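Local coordinates for adenine phosphoribosyltransferase, putative (Trypanosoma brucei brucei, PDB 5VN4), which probably catalyses the magnesium-dependent transfer of a phosphoribosyl group from 5-phospho-alpha-D-ribose 1-diphosphate to adenine, giving AMP and diphosphate in purine salvage, at residues Tyr18-Leu21 with Leu27-Lys30; Val71-Asn76 with Leu177-Gly182. All coordinates share one frame; numbering follows the deposited sequence. Where two conformers were deposited one is given.

Overall arrangement
The two contacts fasten helices to one mixed sheet of the phosphoribosyltransferase fold. Interaction 1 comes first along the chain and is local: the end of strand 18-21 meets helix 26-34 across a short turn. Interaction 2 begins only after it closes and is long-range, setting the C-terminal end of helix 60-75 on strand 176-182, about a hundred residues further on. Their centres lie about 15 Å apart and their nearest atoms about 6 Å, without touching. Strand 208-213 lies between strands 18-21 and 176-182 in the sheet, paired in parallel with each, so the N-terminal strand-helix unit and the phosphoribosyltransferase core are joined through it.

Interaction 1 (Tyr18-Leu21 with Leu27-Lys30); sequences YFTL and LRKK
Arg28, in the first turn of helix 26-34, reaches back to the end of strand 18-21 and holds the carbonyl of Leu21, closing a compact strand-turn-helix unit in the N-terminal part of this phosphoribosyltransferase. NH2 of Arg28 makes the main bond, 2.7 Å to O of Leu21, with an N-H...O angle of 153°. The donor is tilted 21° from the carbonyl plane, whereas the oxygen lies near the plane of the guanidinium, at its edge. NE of Arg28 adds a weak second bond to the same oxygen, 3.2 Å from Leu21 O, and the carbonyl is therefore straddled by one side of the guanidinium. The arginine chain runs extended as far as CD and then bends at chi3 (-70°), which turns this NE-NH2 side back toward the strand.

Beside this polar grip is a small apolar contact. CD1 of Leu21 rests 3.9 Å from CB of Leu27, and the same methyl also approaches the backbone N of Arg28 at 3.7 Å. Met9, from a loop, touches both leucines.

Further out, the guanidinium has other partners: NE also bonds to the carbonyl of Ser22, and NH1 forms a salt bridge with Asp213 of strand 208-213. That strand runs parallel to 18-21 beside it, so the arginine ties the helix to two adjacent strands. Three acceptors with a carboxylate among them would be expected to keep the guanidinium from turning. Thr20 lies at its edge as well, with its side chain crossing that of Arg28 at about a right angle. The hydroxyl of Thr20 is hydrogen-bonded to the carbonyl of Thr210, and its OG1 is 2.9 Å from NH2 of Arg28.

Interaction 2 (Val71-Asn76 with Leu177-Gly182); sequences VDRYKN and LVEVAG
Arg73 and Tyr74, adjacent on the last turn of helix 60-75, converge on the carboxylate of Glu179 in strand 176-182. The ionic part is a side-on, two-nitrogen salt bridge: NE of Arg73 lies 2.8 Å from OE2 of Glu179, and NH2 of Arg73 lies 2.8 Å from OE1 of Glu179. Both bonds are fairly straight, and both oxygens stay close to the guanidinium plane. OE2 receives NE through its syn lone pair, while OE1 is met on its syn side but out of the carboxylate plane, in keeping with the 31° between the two flat groups. Arg73 spans the gap with a chain extended from CG to NE.

The hydroxyl of Tyr74 donates the remaining polar bond, 2.7 Å from its OH to OE2 of Glu179. It comes from the anti side, 34° out of the carboxylate plane, so OE2 serves two donors from different directions. Bonds to both oxygens leave the buried carboxylate little freedom to rotate and probably stabilise its negative charge.

Van der Waals contact is slight by comparison: CB of Ala181 comes within 3.7 Å of OH of Tyr74; within the helix, CB of Arg73 lies over the rim of one face of the tyrosine ring.

Segments 71-75 and 177-182 run nearly antiparallel, their axes 11.7 Å apart at closest approach, a spacing bridged by long side chains. This is a helix packed on parallel strands of the Rossmann-like alpha/beta core of a type I phosphoribosyltransferase, away from the ligand sites. Val151 of strand 149-153 and Leu102 of helix 95-102 also touch Tyr74, while Val209 of strand 208-213 packs against Arg73 and Glu179; helix 60-75 is thereby seated on the sheet beside helix 95-102.

Interaction 1 (Tyr18-Leu21 with Leu27-Lys30)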
loop_
_atom_site.group_PDB
_atom_site.type_symbol
_atom_site.label_atom_id
_atom_site.label_comp_id
_atom_site.label_asym_id
_atom_site.label_seq_id
_atom_site.Cartn_x
_atom_site.Cartn_y
_atom_site.Cartn_z
ATOM N N TYR A 18 13.837 -18.388 -11.159
ATOM C CA TYR A 18 13.576 -17.955 -9.785
ATOM C C TYR A 18 14.896 -17.428 -9.240
ATOM O O TYR A 18 15.810 -18.213 -8.969
ATOM C CB TYR A 18 13.044 -19.114 -8.936
ATOM C CG TYR A 18 12.107 -18.713 -7.802
ATOM C CD1 TYR A 18 12.264 -17.514 -7.115
ATOM C CD2 TYR A 18 11.057 -19.548 -7.426
ATOM C CE1 TYR A 18 11.396 -17.162 -6.090
ATOM C CE2 TYR A 18 10.187 -19.213 -6.397
ATOM C CZ TYR A 18 10.365 -18.011 -5.732
ATOM O OH TYR A 18 9.512 -17.662 -4.711
ATOM N N PHE A 19 15.001 -16.105 -9.121
ATOM C CA PHE A 19 16.231 -15.421 -8.739
ATOM C C PHE A 19 16.088 -14.801 -7.357
ATOM O O PHE A 19 15.021 -14.290 -7.008
ATOM C CB PHE A 19 16.550 -14.290 -9.723
ATOM C CG PHE A 19 16.819 -14.757 -11.130
ATOM C CD1 PHE A 19 15.773 -14.991 -12.020
ATOM C CD2 PHE A 19 18.120 -14.955 -11.566
ATOM C CE1 PHE A 19 16.030 -15.417 -13.326
ATOM C CE2 PHE A 19 18.381 -15.373 -12.864
ATOM C CZ PHE A 19 17.331 -15.608 -13.745
ATOM N N THR A 20 17.177 -14.830 -6.587
ATOM C CA THR A 20 17.221 -14.199 -5.278
ATOM C C THR A 20 18.630 -13.656 -5.064
ATOM O O THR A 20 19.560 -14.009 -5.788
ATOM C CB THR A 20 16.795 -15.196 -4.191
ATOM O OG1 THR A 20 16.580 -14.509 -2.953
ATOM C CG2 THR A 20 17.846 -16.282 -3.998
ATOM N N LEU A 21 18.792 -12.767 -4.086
ATOM C CA LEU A 21 20.115 -12.194 -3.869
ATOM C C LEU A 21 21.120 -13.280 -3.493
ATOM O O LEU A 21 20.777 -14.280 -2.855
ATOM C CB LEU A 21 20.074 -11.139 -2.763
ATOM C CG LEU A 21 19.442 -9.794 -3.125
ATOM C CD1 LEU A 21 19.216 -8.991 -1.851
ATOM C CD2 LEU A 21 20.299 -9.019 -4.115
ATOM N N LEU A 27 22.838 -6.349 0.766
ATOM C CA LEU A 27 21.422 -6.078 0.984
ATOM C C LEU A 27 20.739 -7.262 1.657
ATOM O O LEU A 27 19.874 -7.074 2.522
ATOM C CB LEU A 27 20.740 -5.702 -0.332
ATOM C CG LEU A 27 19.242 -5.393 -0.251
ATOM C CD1 LEU A 27 18.949 -4.318 0.791
ATOM C CD2 LEU A 27 18.687 -4.986 -1.617
ATOM N N ARG A 28 21.126 -8.490 1.290
ATOM C CA ARG A 28 20.614 -9.654 2.007
ATOM C C ARG A 28 20.984 -9.599 3.488
ATOM O O ARG A 28 20.153 -9.891 4.353
ATOM C CB ARG A 28 21.117 -10.953 1.383
ATOM C CG ARG A 28 20.668 -12.187 2.164
ATOM C CD ARG A 28 21.135 -13.481 1.530
ATOM N NE ARG A 28 20.464 -13.789 0.266
ATOM C CZ ARG A 28 19.285 -14.404 0.160
ATOM N NH1 ARG A 28 18.587 -14.736 1.247
ATOM N NH2 ARG A 28 18.784 -14.667 -1.039
ATOM N N LYS A 29 22.230 -9.232 3.799
ATOM C CA LYS A 29 22.644 -9.158 5.197
ATOM C C LYS A 29 21.806 -8.145 5.971
ATOM O O LYS A 29 21.490 -8.364 7.147
ATOM C CB LYS A 29 24.133 -8.828 5.283
ATOM C CG LYS A 29 25.037 -9.841 4.594
ATOM C CD LYS A 29 25.075 -11.188 5.307
ATOM C CE LYS A 29 26.091 -12.123 4.636
ATOM N NZ LYS A 29 26.214 -13.455 5.291
ATOM N N LYS A 30 21.440 -7.026 5.336
ATOM C CA LYS A 30 20.559 -6.065 5.999
ATOM C C LYS A 30 19.181 -6.662 6.274
ATOM O O LYS A 30 18.625 -6.478 7.362
ATOM C CB LYS A 30 20.438 -4.787 5.164
ATOM C CG LYS A 30 21.720 -3.968 5.109
ATOM C CD LYS A 30 21.546 -2.693 4.306
ATOM C CE LYS A 30 22.793 -1.839 4.373
ATOM N NZ LYS A 30 23.968 -2.560 3.822
#

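Interaction 2 (Val71-Asn76 with Leu177-Gly182)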
loop_
_atom_site.group_PDB
_atom_site.type_symbol
_atom_site.label_atom_id
_atom_site.label_comp_id
_atom_site.label_asym_id
_atom_site.label_seq_id
_atom_site.Cartn_x
_atom_site.Cartn_y
_atom_site.Cartn_z
ATOM N N VAL A 71 14.692 0.216 -9.007
ATOM C CA VAL A 71 14.837 1.361 -9.900
ATOM C C VAL A 71 16.049 1.176 -10.803
ATOM O O VAL A 71 15.959 1.329 -12.027
ATOM C CB VAL A 71 14.897 2.674 -9.101
ATOM C CG1 VAL A 71 15.301 3.829 -10.020
ATOM C CG2 VAL A 71 13.550 2.950 -8.451
ATOM N N ASP A 72 17.195 0.807 -10.218
ATOM C CA ASP A 72 18.396 0.603 -11.024
ATOM C C ASP A 72 18.206 -0.528 -12.023
ATOM O O ASP A 72 18.651 -0.429 -13.173
ATOM C CB ASP A 72 19.610 0.325 -10.135
ATOM C CG ASP A 72 20.804 -0.205 -10.923
ATOM O OD1 ASP A 72 20.910 -1.438 -11.114
ATOM O OD2 ASP A 72 21.632 0.619 -11.369
ATOM N N ARG A 73 17.554 -1.612 -11.598
ATOM C CA ARG A 73 17.362 -2.766 -12.469
ATOM C C ARG A 73 16.546 -2.390 -13.696
ATOM O O ARG A 73 16.911 -2.727 -14.830
ATOM C CB ARG A 73 16.669 -3.877 -11.680
ATOM C CG ARG A 73 16.410 -5.137 -12.471
ATOM C CD ARG A 73 15.984 -6.248 -11.524
ATOM N NE ARG A 73 15.687 -7.473 -12.255
ATOM C CZ ARG A 73 16.607 -8.346 -12.653
ATOM N NH1 ARG A 73 17.890 -8.140 -12.372
ATOM N NH2 ARG A 73 16.239 -9.430 -13.321
ATOM N N TYR A 74 15.432 -1.689 -13.486
ATOM C CA TYR A 74 14.547 -1.380 -14.598
ATOM C C TYR A 74 15.008 -0.169 -15.398
ATOM O O TYR A 74 14.655 -0.060 -16.575
ATOM C CB TYR A 74 13.103 -1.246 -14.106
ATOM C CG TYR A 74 12.623 -2.497 -13.389
ATOM C CD1 TYR A 74 12.974 -3.766 -13.851
ATOM C CD2 TYR A 74 11.842 -2.414 -12.241
ATOM C CE1 TYR A 74 12.551 -4.913 -13.195
ATOM C CE2 TYR A 74 11.416 -3.551 -11.574
ATOM C CZ TYR A 74 11.770 -4.802 -12.056
ATOM O OH TYR A 74 11.342 -5.931 -11.393
ATOM N N LYS A 75 15.808 0.720 -14.800
ATOM C CA LYS A 75 16.410 1.803 -15.570
ATOM C C LYS A 75 17.417 1.277 -16.580
ATOM O O LYS A 75 17.667 1.927 -17.601
ATOM C CB LYS A 75 17.136 2.784 -14.651
ATOM C CG LYS A 75 16.284 3.867 -14.040
ATOM C CD LYS A 75 17.158 5.073 -13.711
ATOM C CE LYS A 75 16.503 5.980 -12.689
ATOM N NZ LYS A 75 15.093 6.277 -13.051
ATOM N N ASN A 76 18.024 0.126 -16.304
ATOM C CA ASN A 76 19.112 -0.388 -17.122
ATOM C C ASN A 76 18.658 -1.425 -18.144
ATOM O O ASN A 76 19.499 -2.003 -18.843
ATOM C CB ASN A 76 20.241 -0.907 -16.227
ATOM C CG ASN A 76 21.055 0.225 -15.612
ATOM O OD1 ASN A 76 21.607 1.063 -16.329
ATOM N ND2 ASN A 76 21.114 0.267 -14.284
ATOM N N LEU A 177 4.545 -9.211 -20.087
ATOM C CA LEU A 177 4.953 -9.326 -18.692
ATOM C C LEU A 177 6.472 -9.446 -18.671
ATOM O O LEU A 177 7.033 -10.449 -19.129
ATOM C CB LEU A 177 4.277 -10.524 -18.030
ATOM C CG LEU A 177 4.644 -10.773 -16.562
ATOM C CD1 LEU A 177 4.393 -9.535 -15.696
ATOM C CD2 LEU A 177 3.893 -11.973 -16.007
ATOM N N VAL A 178 7.138 -8.406 -18.171
ATOM C CA VAL A 178 8.596 -8.370 -18.191
ATOM C C VAL A 178 9.183 -9.177 -17.043
ATOM O O VAL A 178 10.132 -9.946 -17.232
ATOM C CB VAL A 178 9.071 -6.906 -18.172
ATOM C CG1 VAL A 178 10.592 -6.827 -18.116
ATOM C CG2 VAL A 178 8.536 -6.163 -19.386
ATOM N N GLU A 179 8.644 -9.011 -15.839
ATOM C CA GLU A 179 9.244 -9.605 -14.660
ATOM C C GLU A 179 8.206 -9.611 -13.557
ATOM O O GLU A 179 7.289 -8.781 -13.536
ATOM C CB GLU A 179 10.461 -8.779 -14.223
ATOM C CG GLU A 179 11.262 -9.340 -13.086
ATOM C CD GLU A 179 12.661 -8.772 -13.058
ATOM O OE1 GLU A 179 13.470 -9.153 -13.930
ATOM O OE2 GLU A 179 12.951 -7.952 -12.169
ATOM N N VAL A 180 8.380 -10.558 -12.642
ATOM C CA VAL A 180 7.648 -10.643 -11.390
ATOM C C VAL A 180 8.637 -10.317 -10.278
ATOM O O VAL A 180 9.735 -10.886 -10.242
ATOM C CB VAL A 180 7.085 -12.066 -11.232
ATOM C CG1 VAL A 180 6.772 -12.392 -9.787
ATOM C CG2 VAL A 180 5.864 -12.254 -12.140
ATOM N N ALA A 181 8.266 -9.388 -9.393
ATOM C CA ALA A 181 9.170 -8.859 -8.374
ATOM C C ALA A 181 8.582 -9.022 -6.978
ATOM O O ALA A 181 7.381 -8.831 -6.768
ATOM C CB ALA A 181 9.452 -7.367 -8.602
ATOM N N GLY A 182 9.448 -9.332 -6.012
ATOM C CA GLY A 182 9.050 -9.362 -4.617
ATOM C C GLY A 182 10.253 -9.190 -3.714
ATOM O O GLY A 182 11.394 -9.109 -4.172
#